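Local coordinates for hypothetical protein TM841 (Thermotoga maritima, PDB 1MGP) that binds long-chain fatty acids such as palmitate and may take part in lipid transport or fatty acid metabolism, at residues Phe96-Arg99 with Tyr100-Lys104. Residues are numbered along the deposited sequence; the frame is centred on the assembly and turned at random.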
ATOM      1  N   PHE A  96       4.175 -11.837  13.399  1.00  9.50           N
ATOM      2  CA  PHE A  96       5.427 -11.531  12.728  1.00  9.60           C
ATOM      3  C   PHE A  96       6.473 -12.605  13.005  1.00  9.83           C
ATOM      4  O   PHE A  96       7.122 -13.092  12.081  1.00  9.21           O
ATOM      5  CB  PHE A  96       5.950 -10.159  13.169  1.00  9.86           C
ATOM      6  CG  PHE A  96       5.392  -9.017  12.366  1.00  9.20           C
ATOM      7  CD1 PHE A  96       5.727  -8.870  11.023  1.00 10.55           C
ATOM      8  CD2 PHE A  96       4.517  -8.102  12.942  1.00  9.70           C
ATOM      9  CE1 PHE A  96       5.194  -7.826  10.257  1.00 10.30           C
ATOM     10  CE2 PHE A  96       3.978  -7.056  12.187  1.00  9.27           C
ATOM     11  CZ  PHE A  96       4.319  -6.920  10.844  1.00  9.45           C
ATOM     12  N   LYS A  97       6.628 -12.981  14.272  1.00 10.45           N
ATOM     13  CA  LYS A  97       7.605 -14.004  14.633  1.00 11.49           C
ATOM     14  C   LYS A  97       7.367 -15.289  13.843  1.00 12.24           C
ATOM     15  O   LYS A  97       8.307 -15.894  13.327  1.00 12.73           O
ATOM     16  CB  LYS A  97       7.549 -14.296  16.136  1.00 12.59           C
ATOM     17  CG  LYS A  97       7.965 -13.124  17.012  1.00 13.09           C
ATOM     18  CD  LYS A  97       7.885 -13.457  18.500  1.00 13.32           C
ATOM     19  CE  LYS A  97       8.968 -14.446  18.924  1.00 18.30           C
ATOM     20  NZ  LYS A  97       8.983 -14.656  20.408  1.00 18.84           N
ATOM     21  N   LYS A  98       6.104 -15.697  13.747  1.00 13.47           N
ATOM     22  CA  LYS A  98       5.734 -16.906  13.010  1.00 14.25           C
ATOM     23  C   LYS A  98       6.283 -16.845  11.586  1.00 14.14           C
ATOM     24  O   LYS A  98       6.891 -17.802  11.103  1.00 12.02           O
ATOM     25  CB  LYS A  98       4.205 -17.047  12.968  1.00 17.67           C
ATOM     26  CG  LYS A  98       3.666 -18.392  12.455  1.00 21.28           C
ATOM     27  CD  LYS A  98       4.139 -18.762  11.039  1.00 24.98           C
ATOM     28  CE  LYS A  98       3.802 -17.700   9.978  1.00 23.80           C
ATOM     29  NZ  LYS A  98       2.348 -17.585   9.684  1.00 24.04           N
ATOM     30  N   ARG A  99       6.055 -15.718  10.915  1.00 12.91           N
ATOM     31  CA  ARG A  99       6.526 -15.530   9.548  1.00 14.44           C
ATOM     32  C   ARG A  99       8.049 -15.612   9.464  1.00 13.66           C
ATOM     33  O   ARG A  99       8.590 -16.307   8.604  1.00 14.14           O
ATOM     34  CB  ARG A  99       6.069 -14.169   9.016  1.00 17.21           C
ATOM     35  CG  ARG A  99       4.569 -13.990   8.970  1.00 19.95           C
ATOM     36  CD  ARG A  99       3.983 -14.391   7.631  1.00 22.16           C
ATOM     37  NE  ARG A  99       2.524 -14.453   7.698  1.00 23.62           N
ATOM     38  CZ  ARG A  99       1.722 -14.488   6.641  1.00 21.49           C
ATOM     39  NH1 ARG A  99       2.224 -14.460   5.415  1.00 21.61           N
ATOM     40  NH2 ARG A  99       0.411 -14.564   6.814  1.00 25.35           N
ATOM     41  N   TYR A 100       8.735 -14.898  10.355  1.00 12.13           N
ATOM     42  CA  TYR A 100      10.194 -14.889  10.358  1.00 11.32           C
ATOM     43  C   TYR A 100      10.783 -16.299  10.527  1.00 12.55           C
ATOM     44  O   TYR A 100      11.781 -16.645   9.883  1.00 13.05           O
ATOM     45  CB  TYR A 100      10.730 -13.983  11.474  1.00 10.14           C
ATOM     46  CG  TYR A 100      10.297 -12.524  11.414  1.00  9.19           C
ATOM     47  CD1 TYR A 100       9.980 -11.905  10.200  1.00  7.41           C
ATOM     48  CD2 TYR A 100      10.251 -11.750  12.577  1.00  7.54           C
ATOM     49  CE1 TYR A 100       9.626 -10.544  10.152  1.00  7.94           C
ATOM     50  CE2 TYR A 100       9.906 -10.398  12.538  1.00  7.25           C
ATOM     51  CZ  TYR A 100       9.594  -9.800  11.329  1.00  8.03           C
ATOM     52  OH  TYR A 100       9.246  -8.463  11.304  1.00  9.11           O
ATOM     53  N   LEU A 101      10.178 -17.104  11.397  1.00 12.56           N
ATOM     54  CA  LEU A 101      10.663 -18.464  11.624  1.00 14.20           C
ATOM     55  C   LEU A 101      10.390 -19.331  10.403  1.00 14.71           C
ATOM     56  O   LEU A 101      11.214 -20.170  10.027  1.00 15.90           O
ATOM     57  CB  LEU A 101      10.002 -19.071  12.863  1.00 15.75           C
ATOM     58  CG  LEU A 101      10.308 -18.332  14.169  1.00 20.14           C
ATOM     59  CD1 LEU A 101       9.744 -19.114  15.343  1.00 20.36           C
ATOM     60  CD2 LEU A 101      11.817 -18.160  14.327  1.00 21.86           C
ATOM     61  N   LYS A 102       9.231 -19.122   9.788  1.00 13.96           N
ATOM     62  CA  LYS A 102       8.858 -19.856   8.590  1.00 16.07           C
ATOM     63  C   LYS A 102       9.885 -19.612   7.487  1.00 15.31           C
ATOM     64  O   LYS A 102      10.318 -20.549   6.820  1.00 16.06           O
ATOM     65  CB  LYS A 102       7.465 -19.423   8.115  1.00 18.21           C
ATOM     66  CG  LYS A 102       7.112 -19.873   6.700  1.00 22.53           C
ATOM     67  CD  LYS A 102       5.683 -19.492   6.344  1.00 26.09           C
ATOM     68  CE  LYS A 102       5.468 -19.468   4.839  1.00 29.21           C
ATOM     69  NZ  LYS A 102       5.870 -20.744   4.191  1.00 34.45           N
ATOM     70  N   TYR A 103      10.287 -18.356   7.295  1.00 14.14           N
ATOM     71  CA  TYR A 103      11.264 -18.047   6.255  1.00 12.96           C
ATOM     72  C   TYR A 103      12.616 -18.677   6.571  1.00 13.82           C
ATOM     73  O   TYR A 103      13.319 -19.134   5.671  1.00 12.89           O
ATOM     74  CB  TYR A 103      11.428 -16.533   6.084  1.00 12.73           C
ATOM     75  CG  TYR A 103      10.134 -15.803   5.826  1.00 12.47           C
ATOM     76  CD1 TYR A 103       9.123 -16.384   5.055  1.00 13.33           C
ATOM     77  CD2 TYR A 103       9.914 -14.529   6.352  1.00 11.10           C
ATOM     78  CE1 TYR A 103       7.922 -15.715   4.820  1.00 13.45           C
ATOM     79  CE2 TYR A 103       8.724 -13.851   6.125  1.00 11.81           C
ATOM     80  CZ  TYR A 103       7.730 -14.448   5.360  1.00 13.82           C
ATOM     81  OH  TYR A 103       6.537 -13.788   5.154  1.00 15.04           O
ATOM     82  N   LYS A 104      12.983 -18.697   7.848  1.00 14.71           N
ATOM     83  CA  LYS A 104      14.251 -19.297   8.242  1.00 15.78           C
ATOM     84  C   LYS A 104      14.228 -20.772   7.848  1.00 16.34           C
ATOM     85  O   LYS A 104      15.192 -21.287   7.283  1.00 15.86           O
ATOM     86  CB  LYS A 104      14.462 -19.176   9.751  1.00 15.65           C
ATOM     87  CG  LYS A 104      15.770 -19.779  10.234  1.00 18.80           C
ATOM     88  CD  LYS A 104      15.787 -19.909  11.750  1.00 23.06           C
ATOM     89  CE  LYS A 104      17.081 -20.541  12.243  1.00 24.03           C
ATOM     90  NZ  LYS A 104      18.265 -19.692  11.933  1.00 27.64           N
TER
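F96 and Y100, one turn apart on helix 93-105, meet through both backbone and side chain. The amide of Y100 donates to F96 O at 3.0 Å, nearly straight at 169°, and the same carbonyl oxygen sits over one face of the Y100 ring, 3.3 Å from its CG. With CG of Y100 anti to its own carbonyl carbon (chi1 -59°), the ring folds back along the preceding turn and brings its OH to 3.6 Å from F96 CD1. That hydroxyl is hydrogen-bonded to A127 O of helix 123-133, against which F96 also packs; an alanine in place of Y100 would probably cost A127 O this partner and F96 CB and CD1 their packing against the ring. The pattern recurs at R99 and Y103: R99 O accepts from Y103 N at 3.0 Å and lies over a face of the Y103 ring, whose OH reaches 3.6 Å from R99 CD. The R99 guanidinium plane stands 67° from that ring, and D49 serves both side chains, taking a salt bridge from R99 NH1 and a hydrogen bond from Y103 OH. K97 O accepts from L101 N at 2.9 Å and K98 O from K102 N at 3.0 Å, while the K97 ammonium pairs with E133. These successive i to i+4 bonds, with buried aromatics directed to one side, typify an amphipathic alpha-helix packed on the mixed sheet of a DegV-family alpha/beta domain.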